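Local coordinates for protein NADP-dependent glyceraldehyde-3-phosphate dehydrogenase (Bacillus halodurans, PDB 3PRL) that probably oxidises glyceraldehyde 3-phosphate with NADP+ without a phosphorylation step, as a member of the aldehyde dehydrogenase family, at residues D[405-417]-D[450-462]. Sequence-based numbering, arbitrary orientation.
Sequences SLSNQSDYGLQAS and HFPFLGVKKSGLG
Lys-457 lies along the backbone of residues 408-412 and meets carbonyl oxygens almost all the way. Its CB touches Asp-411 O at 3.1 Å. CG passes more loosely by the same oxygen, and CD and CE move on to Tyr-412 O. A bend at chi3 (-146°) helps turn the tip toward the end of helix 400-409. There NZ donates to Ser-410 O at 2.8 Å, almost in line with the C=O bond, and lies 2.7 Å from Asn-408 O. NZ also forms a salt bridge with Glu-434 OE1. Cut back to an alanine, this side chain would probably leave Ser-410 O without this donor and Glu-434 without this lysine charge.

The neighbouring backbone is bonded too. Lys-458 N donates to Asp-411 O, while the Lys-458 side chain leads away to a salt bridge with Glu-245. Val-456 N donates to Gly-413 O at 2.9 Å. Ser-459 OG accepts from Gly-413 N in a nearly straight bond of 2.9 Å and also hydrogen-bonds to Gly-261 O. Val-456 CG2 lies 3.2 Å from Gly-413 O.

Further along, Leu-414 CD1 packs on Gly-455 CA and on Phe-453 CZ (3.8 Å). Gln-415 NE2 sits in the plane of the Phe-453 ring, at its edge, and is hydrogen-bonded to Glu-445 O.

Within 405-417, Ser-410 OG accepts from Tyr-412 N, an ST turn. The contact joins the helix-to-strand loop of the aldehyde dehydrogenase catalytic domain to the segment entering strand 460-461 of the cofactor-domain sheet, with Phe-453 beside the predicted active-site Glu-259.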
ATOM      1  N   SER D 405     -11.399   9.344  32.824  1.00 35.37           N
ATOM      2  CA  SER D 405     -12.602  10.177  32.867  1.00 35.18           C
ATOM      3  C   SER D 405     -12.323  11.684  32.831  1.00 34.81           C
ATOM      4  O   SER D 405     -12.868  12.416  31.989  1.00 34.40           O
ATOM      5  CB  SER D 405     -13.421   9.816  34.108  1.00 35.99           C
ATOM      6  OG  SER D 405     -14.545  10.657  34.248  1.00 37.18           O
ATOM      7  N   LEU D 406     -11.486  12.147  33.753  1.00 35.00           N
ATOM      8  CA  LEU D 406     -11.107  13.556  33.829  1.00 34.89           C
ATOM      9  C   LEU D 406     -10.338  14.007  32.593  1.00 34.08           C
ATOM     10  O   LEU D 406     -10.415  15.170  32.183  1.00 34.34           O
ATOM     11  CB  LEU D 406     -10.271  13.800  35.083  1.00 35.73           C
ATOM     12  CG  LEU D 406     -11.019  13.972  36.412  1.00 37.12           C
ATOM     13  CD1 LEU D 406     -10.055  13.913  37.598  1.00 37.33           C
ATOM     14  CD2 LEU D 406     -11.789  15.281  36.404  1.00 36.94           C
ATOM     15  N   SER D 407      -9.587  13.074  32.017  1.00 32.95           N
ATOM     16  CA  SER D 407      -8.880  13.280  30.772  1.00 31.89           C
ATOM     17  C   SER D 407      -9.888  13.569  29.663  1.00 30.66           C
ATOM     18  O   SER D 407      -9.773  14.568  28.948  1.00 29.91           O
ATOM     19  CB  SER D 407      -8.041  12.035  30.447  1.00 31.52           C
ATOM     20  OG  SER D 407      -7.655  12.001  29.091  1.00 37.68           O
ATOM     21  N   ASN D 408     -10.902  12.712  29.559  1.00 30.25           N
ATOM     22  CA  ASN D 408     -11.879  12.818  28.478  1.00 29.95           C
ATOM     23  C   ASN D 408     -12.863  13.965  28.603  1.00 30.89           C
ATOM     24  O   ASN D 408     -13.482  14.354  27.604  1.00 30.54           O
ATOM     25  CB  ASN D 408     -12.613  11.494  28.289  1.00 29.38           C
ATOM     26  CG  ASN D 408     -11.719  10.438  27.706  1.00 27.32           C
ATOM     27  OD1 ASN D 408     -10.654  10.751  27.163  1.00 28.34           O
ATOM     28  ND2 ASN D 408     -12.121   9.185  27.823  1.00 28.99           N
ATOM     29  N   GLN D 409     -12.980  14.513  29.817  1.00 31.55           N
ATOM     30  CA  GLN D 409     -13.890  15.638  30.071  1.00 32.34           C
ATOM     31  C   GLN D 409     -13.487  16.940  29.395  1.00 31.53           C
ATOM     32  O   GLN D 409     -14.354  17.764  29.107  1.00 31.66           O
ATOM     33  CB  GLN D 409     -14.088  15.870  31.569  1.00 33.37           C
ATOM     34  CG  GLN D 409     -15.317  15.198  32.129  1.00 35.68           C
ATOM     35  CD  GLN D 409     -15.309  15.076  33.655  1.00 35.02           C
ATOM     36  OE1 GLN D 409     -15.722  14.053  34.197  1.00 37.06           O
ATOM     37  NE2 GLN D 409     -14.837  16.109  34.343  1.00 36.88           N
ATOM     38  N   SER D 410     -12.182  17.127  29.163  1.00 30.12           N
ATOM     39  CA  SER D 410     -11.665  18.304  28.449  1.00 29.10           C
ATOM     40  C   SER D 410     -12.261  18.394  27.040  1.00 28.34           C
ATOM     41  O   SER D 410     -12.494  17.362  26.410  1.00 27.68           O
ATOM     42  CB  SER D 410     -10.132  18.218  28.362  1.00 28.56           C
ATOM     43  OG  SER D 410      -9.613  19.083  27.366  1.00 24.40           O
ATOM     44  N   ASP D 411     -12.501  19.611  26.554  1.00 28.36           N
ATOM     45  CA  ASP D 411     -12.933  19.812  25.169  1.00 29.19           C
ATOM     46  C   ASP D 411     -11.808  19.471  24.189  1.00 27.99           C
ATOM     47  O   ASP D 411     -12.057  19.322  22.996  1.00 27.35           O
ATOM     48  CB  ASP D 411     -13.387  21.261  24.899  1.00 31.12           C
ATOM     49  CG  ASP D 411     -14.579  21.696  25.756  1.00 31.86           C
ATOM     50  OD1 ASP D 411     -15.589  20.968  25.831  1.00 32.24           O
ATOM     51  OD2 ASP D 411     -14.502  22.782  26.360  1.00 32.38           O
ATOM     52  N   TYR D 412     -10.571  19.382  24.696  1.00 27.00           N
ATOM     53  CA  TYR D 412      -9.413  19.109  23.869  1.00 26.03           C
ATOM     54  C   TYR D 412      -9.204  17.625  23.655  1.00 24.66           C
ATOM     55  O   TYR D 412      -9.828  16.779  24.326  1.00 25.37           O
ATOM     56  CB  TYR D 412      -8.144  19.761  24.459  1.00 26.67           C
ATOM     57  CG  TYR D 412      -8.268  21.260  24.480  1.00 28.67           C
ATOM     58  CD1 TYR D 412      -8.291  21.984  23.291  1.00 26.67           C
ATOM     59  CD2 TYR D 412      -8.413  21.953  25.684  1.00 27.58           C
ATOM     60  CE1 TYR D 412      -8.438  23.365  23.300  1.00 28.65           C
ATOM     61  CE2 TYR D 412      -8.543  23.338  25.706  1.00 29.51           C
ATOM     62  CZ  TYR D 412      -8.550  24.033  24.511  1.00 27.55           C
ATOM     63  OH  TYR D 412      -8.689  25.388  24.504  1.00 29.46           O
ATOM     64  N   GLY D 413      -8.316  17.314  22.726  1.00 23.33           N
ATOM     65  CA  GLY D 413      -8.108  15.928  22.301  1.00 23.05           C
ATOM     66  C   GLY D 413      -6.935  15.770  21.361  1.00 22.21           C
ATOM     67  O   GLY D 413      -7.048  15.100  20.338  1.00 22.35           O
ATOM     68  N   LEU D 414      -5.810  16.388  21.707  1.00 21.64           N
ATOM     69  CA  LEU D 414      -4.641  16.362  20.841  1.00 22.07           C
ATOM     70  C   LEU D 414      -3.805  15.081  21.075  1.00 21.91           C
ATOM     71  O   LEU D 414      -3.818  14.142  20.255  1.00 20.65           O
ATOM     72  CB  LEU D 414      -3.844  17.672  21.023  1.00 22.21           C
ATOM     73  CG  LEU D 414      -2.690  18.100  20.101  1.00 21.15           C
ATOM     74  CD1 LEU D 414      -2.911  17.682  18.636  1.00 21.57           C
ATOM     75  CD2 LEU D 414      -2.511  19.610  20.173  1.00 22.17           C
ATOM     76  N   GLN D 415      -3.119  15.028  22.221  1.00 22.32           N
ATOM     77  CA  GLN D 415      -2.229  13.927  22.542  1.00 21.96           C
ATOM     78  C   GLN D 415      -2.291  13.599  24.041  1.00 22.64           C
ATOM     79  O   GLN D 415      -2.957  14.289  24.789  1.00 22.45           O
ATOM     80  CB  GLN D 415      -0.797  14.268  22.094  1.00 21.36           C
ATOM     81  CG  GLN D 415      -0.577  14.161  20.579  1.00 20.78           C
ATOM     82  CD  GLN D 415       0.893  13.942  20.205  1.00 20.83           C
ATOM     83  OE1 GLN D 415       1.732  13.764  21.073  1.00 20.92           O
ATOM     84  NE2 GLN D 415       1.191  13.916  18.892  1.00 20.31           N
ATOM     85  N   ALA D 416      -1.612  12.531  24.464  1.00 23.66           N
ATOM     86  CA  ALA D 416      -1.547  12.143  25.885  1.00 24.72           C
ATOM     87  C   ALA D 416      -0.383  11.206  26.180  1.00 25.16           C
ATOM     88  O   ALA D 416       0.116  10.520  25.279  1.00 25.07           O
ATOM     89  CB  ALA D 416      -2.867  11.477  26.329  1.00 24.78           C
ATOM     90  N   SER D 417       0.024  11.167  27.449  1.00 25.94           N
ATOM     91  CA  SER D 417       1.032  10.222  27.936  1.00 26.67           C
ATOM     92  C   SER D 417       0.469   9.280  29.019  1.00 28.46           C
ATOM     93  O   SER D 417      -0.278   9.733  29.891  1.00 29.33           O
ATOM     94  CB  SER D 417       2.220  10.987  28.524  1.00 26.59           C
ATOM     95  OG  SER D 417       2.760  11.933  27.623  1.00 22.99           O
ATOM     96  N   HIS D 450       7.302  11.938  10.253  1.00 22.14           N
ATOM     97  CA  HIS D 450       6.694  10.950   9.366  1.00 21.04           C
ATOM     98  C   HIS D 450       5.495  10.283  10.065  1.00 20.73           C
ATOM     99  O   HIS D 450       4.614   9.691   9.421  1.00 19.96           O
ATOM    100  CB  HIS D 450       7.750   9.935   8.911  1.00 20.36           C
ATOM    101  CG  HIS D 450       8.348   9.118  10.023  1.00 20.41           C
ATOM    102  ND1 HIS D 450       8.984   9.674  11.111  1.00 20.84           N
ATOM    103  CD2 HIS D 450       8.412   7.775  10.203  1.00 20.49           C
ATOM    104  CE1 HIS D 450       9.426   8.714  11.907  1.00 20.85           C
ATOM    105  NE2 HIS D 450       9.089   7.552  11.377  1.00 20.85           N
ATOM    106  N   PHE D 451       5.474  10.388  11.392  1.00 21.34           N
ATOM    107  CA  PHE D 451       4.322   9.971  12.188  1.00 21.55           C
ATOM    108  C   PHE D 451       3.115  10.835  11.827  1.00 21.98           C
ATOM    109  O   PHE D 451       3.250  12.057  11.715  1.00 22.13           O
ATOM    110  CB  PHE D 451       4.639  10.113  13.690  1.00 20.91           C
ATOM    111  CG  PHE D 451       5.541   9.032  14.241  1.00 20.59           C
ATOM    112  CD1 PHE D 451       6.259   8.174  13.399  1.00 21.05           C
ATOM    113  CD2 PHE D 451       5.689   8.888  15.616  1.00 21.40           C
ATOM    114  CE1 PHE D 451       7.112   7.182  13.931  1.00 20.87           C
ATOM    115  CE2 PHE D 451       6.534   7.910  16.152  1.00 21.18           C
ATOM    116  CZ  PHE D 451       7.248   7.056  15.310  1.00 21.61           C
ATOM    117  N   PRO D 452       1.922  10.211  11.674  1.00 22.41           N
ATOM    118  CA  PRO D 452       0.698  10.980  11.499  1.00 22.08           C
ATOM    119  C   PRO D 452       0.480  11.891  12.698  1.00 22.19           C
ATOM    120  O   PRO D 452       0.719  11.478  13.838  1.00 22.74           O
ATOM    121  CB  PRO D 452      -0.404   9.905  11.486  1.00 22.23           C
ATOM    122  CG  PRO D 452       0.297   8.617  11.293  1.00 22.09           C
ATOM    123  CD  PRO D 452       1.645   8.776  11.864  1.00 22.48           C
ATOM    124  N   PHE D 453       0.047  13.116  12.443  1.00 21.74           N
ATOM    125  CA  PHE D 453      -0.262  14.050  13.516  1.00 22.48           C
ATOM    126  C   PHE D 453      -1.676  14.605  13.348  1.00 20.67           C
ATOM    127  O   PHE D 453      -2.000  15.151  12.298  1.00 19.83           O
ATOM    128  CB  PHE D 453       0.778  15.176  13.535  1.00 24.19           C
ATOM    129  CG  PHE D 453       0.481  16.270  14.505  1.00 25.44           C
ATOM    130  CD1 PHE D 453       0.676  16.080  15.876  1.00 24.83           C
ATOM    131  CD2 PHE D 453       0.077  17.518  14.051  1.00 24.62           C
ATOM    132  CE1 PHE D 453       0.425  17.107  16.776  1.00 25.92           C
ATOM    133  CE2 PHE D 453      -0.178  18.549  14.937  1.00 25.78           C
ATOM    134  CZ  PHE D 453       0.005  18.347  16.313  1.00 25.18           C
ATOM    135  N   LEU D 454      -2.499  14.455  14.392  1.00 19.85           N
ATOM    136  CA  LEU D 454      -3.874  14.977  14.405  1.00 19.90           C
ATOM    137  C   LEU D 454      -4.394  15.300  15.821  1.00 20.43           C
ATOM    138  O   LEU D 454      -4.013  14.664  16.804  1.00 19.70           O
ATOM    139  CB  LEU D 454      -4.829  14.005  13.660  1.00 19.55           C
ATOM    140  CG  LEU D 454      -5.235  12.663  14.302  1.00 24.38           C
ATOM    141  CD1 LEU D 454      -6.381  11.958  13.548  1.00 19.43           C
ATOM    142  CD2 LEU D 454      -4.027  11.738  14.490  1.00 19.50           C
ATOM    143  N   GLY D 455      -5.243  16.318  15.914  1.00 21.73           N
ATOM    144  CA  GLY D 455      -6.025  16.568  17.115  1.00 23.37           C
ATOM    145  C   GLY D 455      -7.484  16.282  16.817  1.00 24.85           C
ATOM    146  O   GLY D 455      -7.972  16.597  15.726  1.00 25.26           O
ATOM    147  N   VAL D 456      -8.170  15.653  17.768  1.00 25.98           N
ATOM    148  CA  VAL D 456      -9.613  15.416  17.655  1.00 26.70           C
ATOM    149  C   VAL D 456     -10.365  16.394  18.587  1.00 27.46           C
ATOM    150  O   VAL D 456      -9.733  17.243  19.216  1.00 27.02           O
ATOM    151  CB  VAL D 456      -9.989  13.941  17.937  1.00 26.67           C
ATOM    152  CG1 VAL D 456      -9.182  13.010  17.034  1.00 29.03           C
ATOM    153  CG2 VAL D 456      -9.757  13.573  19.402  1.00 29.83           C
ATOM    154  N   LYS D 457     -11.696  16.262  18.661  1.00 28.25           N
ATOM    155  CA  LYS D 457     -12.546  17.176  19.427  1.00 29.10           C
ATOM    156  C   LYS D 457     -12.304  18.618  18.970  1.00 28.42           C
ATOM    157  O   LYS D 457     -12.338  18.895  17.782  1.00 27.94           O
ATOM    158  CB  LYS D 457     -12.289  17.040  20.924  1.00 30.40           C
ATOM    159  CG  LYS D 457     -12.645  15.726  21.527  1.00 32.41           C
ATOM    160  CD  LYS D 457     -12.735  15.906  23.024  1.00 31.33           C
ATOM    161  CE  LYS D 457     -12.281  14.662  23.744  1.00 33.13           C
ATOM    162  NZ  LYS D 457     -12.413  14.832  25.212  1.00 32.15           N
ATOM    163  N   LYS D 458     -12.037  19.527  19.904  1.00 28.60           N
ATOM    164  CA  LYS D 458     -11.749  20.917  19.542  1.00 29.34           C
ATOM    165  C   LYS D 458     -10.287  21.202  19.154  1.00 28.68           C
ATOM    166  O   LYS D 458      -9.966  22.310  18.714  1.00 28.88           O
ATOM    167  CB  LYS D 458     -12.198  21.865  20.650  1.00 30.95           C
ATOM    168  CG  LYS D 458     -13.661  22.239  20.549  1.00 31.23           C
ATOM    169  CD  LYS D 458     -13.941  23.583  21.214  1.00 32.10           C
ATOM    170  CE  LYS D 458     -15.440  23.855  21.303  1.00 32.30           C
ATOM    171  NZ  LYS D 458     -16.148  23.433  20.043  1.00 32.44           N
ATOM    172  N   SER D 459      -9.429  20.193  19.313  1.00 27.85           N
ATOM    173  CA  SER D 459      -7.988  20.247  18.998  1.00 26.80           C
ATOM    174  C   SER D 459      -7.611  20.253  17.507  1.00 26.74           C
ATOM    175  O   SER D 459      -6.454  20.533  17.148  1.00 27.27           O
ATOM    176  CB  SER D 459      -7.269  19.090  19.701  1.00 26.05           C
ATOM    177  OG  SER D 459      -7.089  19.360  21.085  1.00 27.54           O
ATOM    178  N   GLY D 460      -8.563  19.918  16.634  1.00 26.46           N
ATOM    179  CA  GLY D 460      -8.327  20.044  15.199  1.00 25.58           C
ATOM    180  C   GLY D 460      -9.278  19.307  14.269  1.00 24.76           C
ATOM    181  O   GLY D 460     -10.323  18.819  14.688  1.00 23.97           O
ATOM    182  N   LEU D 461      -8.877  19.251  13.000  1.00 24.69           N
ATOM    183  CA  LEU D 461      -9.686  18.752  11.900  1.00 24.84           C
ATOM    184  C   LEU D 461      -8.727  18.238  10.812  1.00 24.07           C
ATOM    185  O   LEU D 461      -7.776  18.930  10.430  1.00 22.94           O
ATOM    186  CB  LEU D 461     -10.600  19.878  11.389  1.00 26.26           C
ATOM    187  CG  LEU D 461     -11.634  19.671  10.274  1.00 27.64           C
ATOM    188  CD1 LEU D 461     -12.627  18.582  10.616  1.00 26.39           C
ATOM    189  CD2 LEU D 461     -12.372  20.987   9.978  1.00 26.81           C
ATOM    190  N   GLY D 462      -8.958  17.011  10.344  1.00 23.96           N
ATOM    191  CA  GLY D 462      -8.043  16.355   9.395  1.00 24.17           C
ATOM    192  C   GLY D 462      -6.743  15.868  10.012  1.00 24.51           C
ATOM    193  O   GLY D 462      -6.663  15.707  11.224  1.00 24.82           O
TER